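Local atomic coordinates of high choriolytic enzyme 1 (Oryzias latipes, PDB entry 3VTG), a protein that cleaves proteins of the inner layer of the fish egg envelope at hatching, acting as a zinc-dependent endopeptidase of the astacin family. Residues P23-S28 with V54-E59; S28-G33 with I86-C91; F62-S67 with G79-L84; W124-P129 with Y164-I169. One frame throughout, in Å; residues are numbered along the deposited sequence.

Interaction 1: P23-S28 with V54-E59; sequences PYVISS and VRRTNE
Tyr-24 lies against Val-54 and Arg-55, where the strand 20-26 runs parallel to 51-55. Tyr-24 N donates to Val-54 O (3.0 Å), and Arg-56 N returns a straighter bond to Tyr-24 O (2.8 Å). From CB, which packs on Ile-63 O of the next strand, the side chain leaves the backbone with CG between the backbone N and the carbonyl carbon (chi1 67°), laying the ring along the neighbouring backbone. Tyr-24 CD2 comes within 3.1 Å of Val-54 O, and CE2 of the same ring within 3.2 Å of Val-54 C. Over one ring face stands Arg-55 CA, a CH-pi contact with the carbon 4.2 Å from the Tyr-24 ring centroid. Tyr-24 CZ and OH run alongside Arg-55 CG, the OH 3.6 Å from it, and the hydroxyl is hydrogen-bonded to Glu-39, whose carboxylate also forms a salt bridge with Arg-55. Tyrosine suits the place because a flat ring ends in a polar tip; a phenylalanine here would lack the hydroxyl and would probably leave Glu-39 without that partner. At the preceding residue, Pro-23 CG packs 3.6 Å from Glu-59 CB. The pairing joins the two strands of a beta-alpha-beta crossover: helix 32-43 connects them and touches Tyr-24 through Met-42, while strand 62-66 flanks 20-26 on its other edge.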
loop_
_atom_site.group_PDB
_atom_site.type_symbol
_atom_site.label_atom_id
_atom_site.label_comp_id
_atom_site.label_asym_id
_atom_site.label_seq_id
_atom_site.Cartn_x
_atom_site.Cartn_y
_atom_site.Cartn_z
ATOM N N PRO A 23 4.572 -4.503 15.218
ATOM C CA PRO A 23 5.234 -3.483 16.026
ATOM C C PRO A 23 5.871 -2.402 15.166
ATOM O O PRO A 23 6.315 -2.675 14.048
ATOM C CB PRO A 23 6.323 -4.264 16.775
ATOM C CG PRO A 23 6.046 -5.708 16.515
ATOM C CD PRO A 23 5.339 -5.759 15.201
ATOM N N TYR A 24 5.915 -1.184 15.694
ATOM C CA TYR A 24 6.524 -0.065 14.980
ATOM C C TYR A 24 7.194 0.923 15.922
ATOM O O TYR A 24 6.870 0.983 17.108
ATOM C CB TYR A 24 5.484 0.671 14.121
ATOM C CG TYR A 24 4.428 1.385 14.938
ATOM C CD1 TYR A 24 4.641 2.681 15.423
ATOM C CD2 TYR A 24 3.221 0.762 15.238
ATOM C CE1 TYR A 24 3.682 3.325 16.187
ATOM C CE2 TYR A 24 2.256 1.399 15.997
ATOM C CZ TYR A 24 2.491 2.676 16.469
ATOM O OH TYR A 24 1.528 3.300 17.219
ATOM N N VAL A 25 8.127 1.690 15.365
ATOM C CA VAL A 25 8.675 2.873 16.018
ATOM C C VAL A 25 8.524 4.052 15.064
ATOM O O VAL A 25 8.552 3.881 13.840
ATOM C CB VAL A 25 10.155 2.691 16.455
ATOM C CG1 VAL A 25 10.281 1.595 17.507
ATOM C CG2 VAL A 25 11.070 2.407 15.269
ATOM N N ILE A 26 8.338 5.241 15.625
ATOM C CA ILE A 26 8.218 6.460 14.835
ATOM C C ILE A 26 9.376 7.393 15.183
ATOM O O ILE A 26 9.597 7.714 16.355
ATOM C CB ILE A 26 6.851 7.148 15.057
ATOM C CG1 ILE A 26 5.711 6.241 14.567
ATOM C CG2 ILE A 26 6.800 8.496 14.347
ATOM C CD1 ILE A 26 4.316 6.721 14.921
ATOM N N SER A 27 10.112 7.813 14.157
ATOM C CA SER A 27 11.291 8.669 14.322
ATOM C C SER A 27 11.035 9.868 15.231
ATOM O O SER A 27 9.977 10.501 15.156
ATOM C CB SER A 27 11.781 9.160 12.960
ATOM O OG SER A 27 12.794 10.148 13.094
ATOM N N SER A 28 12.018 10.178 16.076
ATOM C CA SER A 28 11.972 11.346 16.958
ATOM C C SER A 28 11.890 12.672 16.192
ATOM O O SER A 28 11.570 13.708 16.779
ATOM C CB SER A 28 13.185 11.354 17.894
ATOM O OG SER A 28 14.372 11.662 17.188
ATOM N N VAL A 54 1.008 -1.752 16.651
ATOM C CA VAL A 54 1.263 -1.400 18.055
ATOM C C VAL A 54 2.675 -0.861 18.241
ATOM O O VAL A 54 3.597 -1.269 17.537
ATOM C CB VAL A 54 1.057 -2.592 19.024
ATOM C CG1 VAL A 54 -0.351 -3.157 18.912
ATOM C CG2 VAL A 54 2.106 -3.677 18.809
ATOM N N ARG A 55 2.848 0.048 19.195
ATOM C CA ARG A 55 4.184 0.530 19.521
ATOM C C ARG A 55 5.076 -0.637 19.926
ATOM O O ARG A 55 4.673 -1.502 20.707
ATOM C CB ARG A 55 4.143 1.589 20.624
ATOM C CG ARG A 55 3.577 2.921 20.157
ATOM C CD ARG A 55 3.718 4.009 21.212
ATOM N NE ARG A 55 2.854 3.753 22.360
ATOM C CZ ARG A 55 1.569 4.092 22.428
ATOM N NH1 ARG A 55 0.980 4.719 21.414
ATOM N NH2 ARG A 55 0.873 3.799 23.515
ATOM N N ARG A 56 6.276 -0.665 19.356
ATOM C CA ARG A 56 7.258 -1.703 19.637
ATOM C C ARG A 56 7.698 -1.677 21.096
ATOM O O ARG A 56 7.829 -0.613 21.704
ATOM C CB ARG A 56 8.481 -1.521 18.733
ATOM C CG ARG A 56 9.505 -2.642 18.814
ATOM C CD ARG A 56 10.855 -2.196 18.279
ATOM N NE ARG A 56 11.807 -3.306 18.276
ATOM C CZ ARG A 56 13.129 -3.179 18.195
ATOM N NH1 ARG A 56 13.695 -1.982 18.110
ATOM N NH2 ARG A 56 13.891 -4.262 18.190
ATOM N N THR A 57 7.906 -2.867 21.647
ATOM C CA THR A 57 8.593 -3.030 22.917
ATOM C C THR A 57 10.031 -3.427 22.578
ATOM O O THR A 57 10.918 -2.571 22.539
ATOM C CB THR A 57 7.875 -4.073 23.797
ATOM O OG1 THR A 57 6.523 -3.648 24.017
ATOM C CG2 THR A 57 8.567 -4.226 25.141
ATOM N N ASN A 58 10.247 -4.708 22.288
ATOM C CA ASN A 58 11.557 -5.191 21.850
ATOM C C ASN A 58 11.456 -6.300 20.802
ATOM O O ASN A 58 12.383 -7.100 20.639
ATOM C CB ASN A 58 12.395 -5.640 23.053
ATOM C CG ASN A 58 13.888 -5.628 22.766
ATOM O OD1 ASN A 58 14.372 -4.861 21.933
ATOM N ND2 ASN A 58 14.625 -6.488 23.458
ATOM N N GLU A 59 10.342 -6.332 20.073
ATOM C CA GLU A 59 10.135 -7.344 19.036
ATOM C C GLU A 59 11.212 -7.245 17.963
ATOM O O GLU A 59 11.678 -6.151 17.640
ATOM C CB GLU A 59 8.757 -7.196 18.387
ATOM C CG GLU A 59 7.578 -7.426 19.321
ATOM C CD GLU A 59 7.073 -6.153 19.984
ATOM O OE1 GLU A 59 7.822 -5.155 20.050
ATOM O OE2 GLU A 59 5.917 -6.155 20.447
#

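Interaction 2: S28-G33 with I86-C91; sequences SEYSGG and INRGGC
The turn leading into helix 32-43 meets the loop between strand 81-86 and the zinc-binding helix 94-105 through Tyr-30 with Ile-86 and Glu-29 with Arg-88. Tyr-30 OH donates to Ile-86 O, a short bond of 2.6 Å that reaches the carbonyl oxygen at the ring edge, near the ring plane. Tyrosine fits here because its buried ring reaches across to the other segment and its hydroxyl satisfies a main-chain acceptor. The Arg-88 and Tyr-30 side chains pass each other in opposite directions, with Arg-88 CG 3.7 Å from Tyr-30 CE1. The loop that carries Arg-88 is folded by an Asx turn, in which Asn-87 OD1 accepts from Gly-89 N at 2.9 Å, and Cys-91, further along it, is tied by a disulfide to Cys-71. Ser-31 occupies the N-cap position of helix 32-43, its OG hydrogen-bonded to Glu-34. Bent at chi3 (82°), the Arg-88 chain lays one guanidinium face over Glu-29 O, which sits 3.6 Å from Arg-88 CZ. The two side chains also form a long salt bridge, Glu-29 OE2 to Arg-88 NH1 at 3.8 Å, with carboxylate and guanidinium planes 77° apart; the main anionic partner of Arg-88 is Glu-34, reached through NE.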
loop_
_atom_site.group_PDB
_atom_site.type_symbol
_atom_site.label_atom_id
_atom_site.label_comp_id
_atom_site.label_asym_id
_atom_site.label_seq_id
_atom_site.Cartn_x
_atom_site.Cartn_y
_atom_site.Cartn_z
ATOM N N SER A 28 12.018 10.178 16.076
ATOM C CA SER A 28 11.972 11.346 16.958
ATOM C C SER A 28 11.890 12.672 16.192
ATOM O O SER A 28 11.570 13.708 16.779
ATOM C CB SER A 28 13.185 11.354 17.894
ATOM O OG SER A 28 14.372 11.662 17.188
ATOM N N GLU A 29 12.172 12.640 14.889
ATOM C CA GLU A 29 12.057 13.832 14.043
ATOM C C GLU A 29 10.626 14.373 14.013
ATOM O O GLU A 29 10.412 15.584 13.947
ATOM C CB GLU A 29 12.540 13.549 12.615
ATOM C CG GLU A 29 12.572 14.789 11.726
ATOM C CD GLU A 29 13.004 14.519 10.297
ATOM O OE1 GLU A 29 13.341 13.363 9.966
ATOM O OE2 GLU A 29 13.015 15.482 9.497
ATOM N N TYR A 30 9.650 13.471 14.057
ATOM C CA TYR A 30 8.245 13.861 13.994
ATOM C C TYR A 30 7.776 14.533 15.281
ATOM O O TYR A 30 8.110 14.084 16.379
ATOM C CB TYR A 30 7.366 12.644 13.717
ATOM C CG TYR A 30 7.589 11.965 12.383
ATOM C CD1 TYR A 30 7.109 12.525 11.202
ATOM C CD2 TYR A 30 8.251 10.741 12.310
ATOM C CE1 TYR A 30 7.297 11.891 9.983
ATOM C CE2 TYR A 30 8.439 10.097 11.099
ATOM C CZ TYR A 30 7.962 10.674 9.939
ATOM O OH TYR A 30 8.142 10.029 8.737
ATOM N N SER A 31 6.995 15.601 15.132
ATOM C CA SER A 31 6.329 16.245 16.263
ATOM C C SER A 31 5.228 15.339 16.808
ATOM O O SER A 31 4.825 14.377 16.147
ATOM C CB SER A 31 5.723 17.584 15.837
ATOM O OG SER A 31 4.705 17.395 14.869
ATOM N N GLY A 32 4.733 15.661 18.001
ATOM C CA GLY A 32 3.619 14.929 18.605
ATOM C C GLY A 32 2.396 14.861 17.703
ATOM O O GLY A 32 1.736 13.825 17.620
ATOM N N GLY A 33 2.098 15.967 17.025
ATOM C CA GLY A 33 0.976 16.033 16.092
ATOM C C GLY A 33 1.147 15.097 14.909
ATOM O O GLY A 33 0.192 14.461 14.465
ATOM N N ILE A 86 7.479 8.242 5.505
ATOM C CA ILE A 86 6.429 9.244 5.394
ATOM C C ILE A 86 7.142 10.596 5.426
ATOM O O ILE A 86 7.401 11.150 6.498
ATOM C CB ILE A 86 5.380 9.118 6.534
ATOM C CG1 ILE A 86 4.684 7.749 6.493
ATOM C CG2 ILE A 86 4.354 10.248 6.486
ATOM C CD1 ILE A 86 3.904 7.458 5.219
ATOM N N ASN A 87 7.505 11.109 4.251
ATOM C CA ASN A 87 8.135 12.423 4.185
ATOM C C ASN A 87 7.205 13.468 4.795
ATOM O O ASN A 87 6.020 13.522 4.461
ATOM C CB ASN A 87 8.500 12.805 2.752
ATOM C CG ASN A 87 9.206 14.145 2.675
ATOM O OD1 ASN A 87 8.564 15.183 2.510
ATOM N ND2 ASN A 87 10.525 14.134 2.825
ATOM N N ARG A 88 7.752 14.285 5.692
ATOM C CA ARG A 88 6.972 15.282 6.428
ATOM C C ARG A 88 6.296 16.312 5.525
ATOM O O ARG A 88 5.243 16.847 5.874
ATOM C CB ARG A 88 7.855 16.008 7.440
ATOM C CG ARG A 88 8.448 15.117 8.516
ATOM C CD ARG A 88 9.398 15.917 9.381
ATOM N NE ARG A 88 8.685 16.670 10.407
ATOM C CZ ARG A 88 9.246 17.574 11.204
ATOM N NH1 ARG A 88 10.537 17.865 11.091
ATOM N NH2 ARG A 88 8.512 18.188 12.119
ATOM N N GLY A 89 6.903 16.577 4.372
ATOM C CA GLY A 89 6.406 17.597 3.452
ATOM C C GLY A 89 5.332 17.128 2.490
ATOM O O GLY A 89 4.462 17.911 2.108
ATOM N N GLY A 90 5.379 15.859 2.094
ATOM C CA GLY A 90 4.479 15.377 1.046
ATOM C C GLY A 90 3.614 14.168 1.347
ATOM O O GLY A 90 2.798 13.771 0.511
ATOM N N CYS A 91 3.768 13.584 2.533
ATOM C CA CYS A 91 3.131 12.298 2.824
ATOM C C CYS A 91 2.249 12.265 4.071
ATOM O O CYS A 91 1.639 11.234 4.361
ATOM C CB CYS A 91 4.187 11.195 2.941
ATOM S SG CYS A 91 5.397 11.142 1.608
HETATM O O HOH W 1 9.277 18.552 15.339
#

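Interaction 3: F62-S67 with G79-L84; sequences FISVVS and GGQQEL
Residues Phe-62 to Val-66 and Gln-81 to Leu-84 pair as parallel strands, their short axes 4.5 Å apart at closest approach and 37° from parallel. They are neighbouring strands of the five-stranded mixed sheet in the N-terminal half of the astacin fold. Five backbone bonds stitch them, starting with Phe-62 N to Gly-80 O; Ser-64 N to Gln-82 O is the shortest, at 2.8 Å. Gly-80, just before the strand, has a positive phi (75°), which favours glycine. On one face, Ile-63 CG2 packs 3.7 Å from Leu-84 CB, and Leu-84 goes on to touch Leu-101 and Glu-100, the predicted active-site residue, on helix 94-105, a fitting place for branched aliphatic chains. On the other face, the Phe-62 ring lies over Gln-81, whose CA stands 4.1 Å from the ring centroid in a CH-pi contact. With CG set between N and the carbonyl carbon (chi1 70°), the ring swings across to Gln-81, and Phe-62 CZ comes 3.6 Å from Gln-81 CG. Replacement by an alanine would probably leave the Gln-81 methylenes without their apolar cover and Arg-56 without its cation-pi partner. Glu-83 forms a salt bridge with Lys-68 through OE1, while a water bridges Ser-64 OG and Glu-83 OE2, lying 2.7 Å from each.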
loop_
_atom_site.group_PDB
_atom_site.type_symbol
_atom_site.label_atom_id
_atom_site.label_comp_id
_atom_site.label_asym_id
_atom_site.label_seq_id
_atom_site.Cartn_x
_atom_site.Cartn_y
_atom_site.Cartn_z
ATOM N N PHE A 62 9.979 -5.324 13.006
ATOM C CA PHE A 62 9.226 -4.097 13.256
ATOM C C PHE A 62 9.385 -3.082 12.138
ATOM O O PHE A 62 10.348 -3.128 11.373
ATOM C CB PHE A 62 9.612 -3.478 14.613
ATOM C CG PHE A 62 10.996 -2.888 14.653
ATOM C CD1 PHE A 62 11.180 -1.514 14.531
ATOM C CD2 PHE A 62 12.114 -3.697 14.838
ATOM C CE1 PHE A 62 12.449 -0.961 14.579
ATOM C CE2 PHE A 62 13.387 -3.148 14.883
ATOM C CZ PHE A 62 13.553 -1.778 14.757
ATOM N N ILE A 63 8.426 -2.163 12.061
ATOM C CA ILE A 63 8.458 -1.074 11.096
ATOM C C ILE A 63 9.062 0.171 11.745
ATOM O O ILE A 63 8.661 0.573 12.841
ATOM C CB ILE A 63 7.047 -0.763 10.553
ATOM C CG1 ILE A 63 6.473 -1.988 9.827
ATOM C CG2 ILE A 63 7.080 0.446 9.628
ATOM C CD1 ILE A 63 5.023 -1.845 9.411
ATOM N N SER A 64 10.033 0.769 11.060
ATOM C CA SER A 64 10.623 2.026 11.485
ATOM C C SER A 64 10.139 3.135 10.561
ATOM O O SER A 64 10.527 3.193 9.394
ATOM C CB SER A 64 12.146 1.920 11.453
ATOM O OG SER A 64 12.745 3.145 11.832
ATOM N N VAL A 65 9.274 4.000 11.083
ATOM C CA VAL A 65 8.712 5.102 10.301
ATOM C C VAL A 65 9.667 6.296 10.332
ATOM O O VAL A 65 9.981 6.828 11.402
ATOM C CB VAL A 65 7.302 5.514 10.788
ATOM C CG1 VAL A 65 6.703 6.564 9.861
ATOM C CG2 VAL A 65 6.382 4.301 10.878
ATOM N N VAL A 66 10.126 6.700 9.151
ATOM C CA VAL A 66 11.146 7.741 9.018
ATOM C C VAL A 66 10.740 8.750 7.948
ATOM O O VAL A 66 9.984 8.417 7.029
ATOM C CB VAL A 66 12.535 7.147 8.672
ATOM C CG1 VAL A 66 13.122 6.405 9.866
ATOM C CG2 VAL A 66 12.459 6.235 7.453
ATOM N N SER A 67 11.226 9.982 8.067
ATOM C CA SER A 67 10.966 10.985 7.040
ATOM C C SER A 67 12.115 11.025 6.046
ATOM O O SER A 67 13.054 11.806 6.199
ATOM C CB SER A 67 10.734 12.364 7.652
ATOM O OG SER A 67 10.434 13.307 6.633
ATOM N N GLY A 79 11.930 -8.932 7.804
ATOM C CA GLY A 79 12.796 -9.470 8.846
ATOM C C GLY A 79 13.612 -8.373 9.497
ATOM O O GLY A 79 14.371 -7.670 8.830
ATOM N N GLY A 80 13.450 -8.226 10.806
ATOM C CA GLY A 80 14.147 -7.189 11.557
ATOM C C GLY A 80 13.568 -5.809 11.324
ATOM O O GLY A 80 12.366 -5.656 11.106
ATOM N N GLN A 81 14.435 -4.806 11.376
ATOM C CA GLN A 81 14.031 -3.427 11.144
ATOM C C GLN A 81 13.772 -3.214 9.663
ATOM O O GLN A 81 14.654 -3.444 8.838
ATOM C CB GLN A 81 15.134 -2.484 11.619
ATOM C CG GLN A 81 14.808 -1.002 11.509
ATOM C CD GLN A 81 15.798 -0.133 12.261
ATOM O OE1 GLN A 81 16.719 -0.630 12.906
ATOM N NE2 GLN A 81 15.603 1.174 12.187
ATOM N N GLN A 82 12.557 -2.788 9.328
ATOM C CA GLN A 82 12.252 -2.374 7.962
ATOM C C GLN A 82 11.689 -0.962 7.961
ATOM O O GLN A 82 10.850 -0.612 8.795
ATOM C CB GLN A 82 11.309 -3.361 7.261
ATOM C CG GLN A 82 9.880 -3.395 7.776
ATOM C CD GLN A 82 9.083 -4.499 7.123
ATOM O OE1 GLN A 82 9.298 -5.680 7.402
ATOM N NE2 GLN A 82 8.159 -4.125 6.246
ATOM N N GLU A 83 12.164 -0.152 7.026
ATOM C CA GLU A 83 11.779 1.249 6.986
ATOM C C GLU A 83 10.514 1.495 6.179
ATOM O O GLU A 83 10.213 0.788 5.209
ATOM C CB GLU A 83 12.938 2.131 6.504
ATOM C CG GLU A 83 14.049 2.262 7.540
ATOM C CD GLU A 83 15.093 3.322 7.217
ATOM O OE1 GLU A 83 15.198 3.758 6.052
ATOM O OE2 GLU A 83 15.824 3.716 8.150
ATOM N N LEU A 84 9.763 2.491 6.630
ATOM C CA LEU A 84 8.607 3.006 5.920
ATOM C C LEU A 84 8.751 4.517 5.961
ATOM O O LEU A 84 8.822 5.111 7.044
ATOM C CB LEU A 84 7.304 2.550 6.590
ATOM C CG LEU A 84 5.962 2.855 5.912
ATOM C CD1 LEU A 84 4.888 1.888 6.387
ATOM C CD2 LEU A 84 5.518 4.290 6.145
HETATM O O HOH W 2 15.249 3.317 10.767
#

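Interaction 4: W124-P129 with Y164-I169; sequences WENIIP and YGRDSI
Asn-126 holds the segment 164-169, which leads into strand 169-171, through a single direct hydrogen bond, ND2 to Asp-167 O at 2.9 Å. The N-H points almost straight at its acceptor (169°), and the oxygen lies in the plane of the Asn-126 amide, although the nitrogen stands above the carbonyl plane of Asp-167. CG of Asn-126 sits beside the backbone N, anti to the carbonyl carbon (chi1 -69°), which turns the amide toward the other segment, with Asn-126 CG 3.6 Å from Arg-166 CB. The two side chains cross at about a right angle, and the arginine's end leads away from the contact. Next door the meeting is apolar: Ile-127 CG1 rests 3.5 Å from Ser-168 CB, the small serine allowing a close approach. A water lies 2.9 Å from Asn-126 O and 2.8 Å from Arg-166 O, within hydrogen-bonding distance of both carbonyls.

The next shell sets these groups in place. A 3-10 turn, closed by Ile-127 N to Trp-124 O at 3.1 Å, presents Asn-126, while Asn-123 ND2 gives Asp-167 O a second amide donor. Ser-168 OG is hydrogen-bonded chiefly to Ala-159 O, and Phe-135 packs on both Ile-127 and Ser-168. A neutral amide-to-carbonyl bond and a water near two carbonyls, with no ion pair between the segments, suggest a joint little dependent on ionisation.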
loop_
_atom_site.group_PDB
_atom_site.type_symbol
_atom_site.label_atom_id
_atom_site.label_comp_id
_atom_site.label_asym_id
_atom_site.label_seq_id
_atom_site.Cartn_x
_atom_site.Cartn_y
_atom_site.Cartn_z
ATOM N N TRP A 124 2.780 4.102 -22.283
ATOM C CA TRP A 124 4.223 4.137 -22.061
ATOM C C TRP A 124 4.899 5.391 -22.540
ATOM O O TRP A 124 5.752 5.933 -21.844
ATOM C CB TRP A 124 4.881 2.904 -22.674
ATOM C CG TRP A 124 4.364 1.614 -22.086
ATOM C CD1 TRP A 124 3.446 0.731 -22.649
ATOM C CD2 TRP A 124 4.712 1.024 -20.785
ATOM N NE1 TRP A 124 3.214 -0.334 -21.814
ATOM C CE2 TRP A 124 3.938 -0.219 -20.678
ATOM C CE3 TRP A 124 5.552 1.389 -19.738
ATOM C CZ2 TRP A 124 4.026 -1.046 -19.565
ATOM C CZ3 TRP A 124 5.629 0.549 -18.620
ATOM C CH2 TRP A 124 4.882 -0.637 -18.539
ATOM N N GLU A 125 4.507 5.879 -23.718
ATOM C CA GLU A 125 5.110 7.083 -24.294
ATOM C C GLU A 125 4.852 8.350 -23.464
ATOM O O GLU A 125 5.552 9.350 -23.622
ATOM C CB GLU A 125 4.663 7.279 -25.752
ATOM C CG GLU A 125 3.203 7.672 -25.942
ATOM C CD GLU A 125 2.771 7.710 -27.401
ATOM O OE1 GLU A 125 3.630 7.560 -28.298
ATOM O OE2 GLU A 125 1.559 7.896 -27.653
ATOM N N ASN A 126 3.858 8.294 -22.576
ATOM C CA ASN A 126 3.502 9.431 -21.720
ATOM C C ASN A 126 4.175 9.427 -20.352
ATOM O O ASN A 126 3.975 10.350 -19.560
ATOM C CB ASN A 126 1.986 9.494 -21.514
ATOM C CG ASN A 126 1.237 9.879 -22.769
ATOM O OD1 ASN A 126 1.828 10.337 -23.746
ATOM N ND2 ASN A 126 -0.077 9.705 -22.742
ATOM N N ILE A 127 4.968 8.395 -20.081
ATOM C CA ILE A 127 5.528 8.181 -18.748
ATOM C C ILE A 127 6.995 8.594 -18.673
ATOM O O ILE A 127 7.781 8.291 -19.570
ATOM C CB ILE A 127 5.353 6.709 -18.301
ATOM C CG1 ILE A 127 3.869 6.327 -18.341
ATOM C CG2 ILE A 127 5.934 6.484 -16.909
ATOM C CD1 ILE A 127 3.580 4.862 -18.096
ATOM N N ILE A 128 7.350 9.298 -17.600
ATOM C CA ILE A 128 8.742 9.628 -17.315
ATOM C C ILE A 128 9.551 8.328 -17.384
ATOM O O ILE A 128 9.271 7.394 -16.629
ATOM C CB ILE A 128 8.880 10.296 -15.927
ATOM C CG1 ILE A 128 8.143 11.644 -15.907
ATOM C CG2 ILE A 128 10.350 10.476 -15.560
ATOM C CD1 ILE A 128 7.920 12.218 -14.522
ATOM N N PRO A 129 10.529 8.247 -18.313
ATOM C CA PRO A 129 11.225 6.975 -18.550
ATOM C C PRO A 129 11.783 6.305 -17.292
ATOM O O PRO A 129 11.598 5.102 -17.110
ATOM C CB PRO A 129 12.346 7.377 -19.508
ATOM C CG PRO A 129 11.737 8.479 -20.303
ATOM C CD PRO A 129 10.930 9.268 -19.303
ATOM N N TYR A 164 1.265 17.658 -18.798
ATOM C CA TYR A 164 -0.162 17.779 -18.517
ATOM C C TYR A 164 -1.014 17.285 -19.682
ATOM O O TYR A 164 -0.702 17.536 -20.844
ATOM C CB TYR A 164 -0.531 19.228 -18.178
ATOM C CG TYR A 164 -2.001 19.405 -17.861
ATOM C CD1 TYR A 164 -2.490 19.143 -16.580
ATOM C CD2 TYR A 164 -2.907 19.806 -18.846
ATOM C CE1 TYR A 164 -3.838 19.289 -16.284
ATOM C CE2 TYR A 164 -4.258 19.953 -18.558
ATOM C CZ TYR A 164 -4.715 19.695 -17.279
ATOM O OH TYR A 164 -6.053 19.839 -16.987
ATOM N N GLY A 165 -2.086 16.571 -19.353
ATOM C CA GLY A 165 -3.062 16.144 -20.350
ATOM C C GLY A 165 -2.700 14.874 -21.091
ATOM O O GLY A 165 -3.501 14.358 -21.869
ATOM N N ARG A 166 -1.493 14.366 -20.857
ATOM C CA ARG A 166 -1.081 13.102 -21.448
ATOM C C ARG A 166 -0.878 12.056 -20.360
ATOM O O ARG A 166 0.181 11.949 -19.734
ATOM C CB ARG A 166 0.111 13.292 -22.385
ATOM C CG ARG A 166 -0.333 13.789 -23.756
ATOM C CD ARG A 166 0.763 14.524 -24.503
ATOM N NE ARG A 166 0.971 15.882 -24.006
ATOM C CZ ARG A 166 1.963 16.676 -24.400
ATOM N NH1 ARG A 166 2.080 17.896 -23.891
ATOM N NH2 ARG A 166 2.846 16.250 -25.294
ATOM N N ASP A 167 -1.950 11.301 -20.144
ATOM C CA ASP A 167 -2.083 10.397 -19.013
ATOM C C ASP A 167 -1.203 9.158 -19.126
ATOM O O ASP A 167 -1.012 8.609 -20.212
ATOM C CB ASP A 167 -3.547 9.972 -18.866
ATOM C CG ASP A 167 -4.476 11.137 -18.544
ATOM O OD1 ASP A 167 -4.009 12.188 -18.061
ATOM O OD2 ASP A 167 -5.691 10.992 -18.769
ATOM N N SER A 168 -0.676 8.718 -17.988
ATOM C CA SER A 168 0.092 7.481 -17.935
ATOM C C SER A 168 -0.811 6.248 -17.980
ATOM O O SER A 168 -0.409 5.205 -18.494
ATOM C CB SER A 168 0.962 7.442 -16.681
ATOM O OG SER A 168 0.174 7.547 -15.511
ATOM N N ILE A 169 -2.023 6.374 -17.437
ATOM C CA ILE A 169 -2.975 5.262 -17.361
ATOM C C ILE A 169 -4.339 5.711 -17.865
ATOM O O ILE A 169 -4.845 6.754 -17.450
ATOM C CB ILE A 169 -3.139 4.741 -15.913
ATOM C CG1 ILE A 169 -1.789 4.329 -15.316
ATOM C CG2 ILE A 169 -4.131 3.582 -15.859
ATOM C CD1 ILE A 169 -1.825 4.090 -13.822
HETATM O O HOH W 3 2.783 12.873 -20.381
#

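How the interactions relate
From the N terminus, interaction 1 closes the first loop, joining strands 20-26 and 51-55 around helix 32-43. Interaction 2 starts at Ser-28, shared with interaction 1, and closes only at 86-91, so the two cross along the chain. Interaction 3 falls within the span of interaction 2 and follows interaction 1 in sequence; its strand 62-66 pairs with 20-26, so interactions 1 and 3 build one sheet, and Ile-86 N to Val-66 O carries that pairing on into interaction 2. Past the zinc-binding helix, interaction 4 closes a separate loop, 124-129 to 164-169, about 39 Å from interaction 1 centre to centre and across the chain's centre from it.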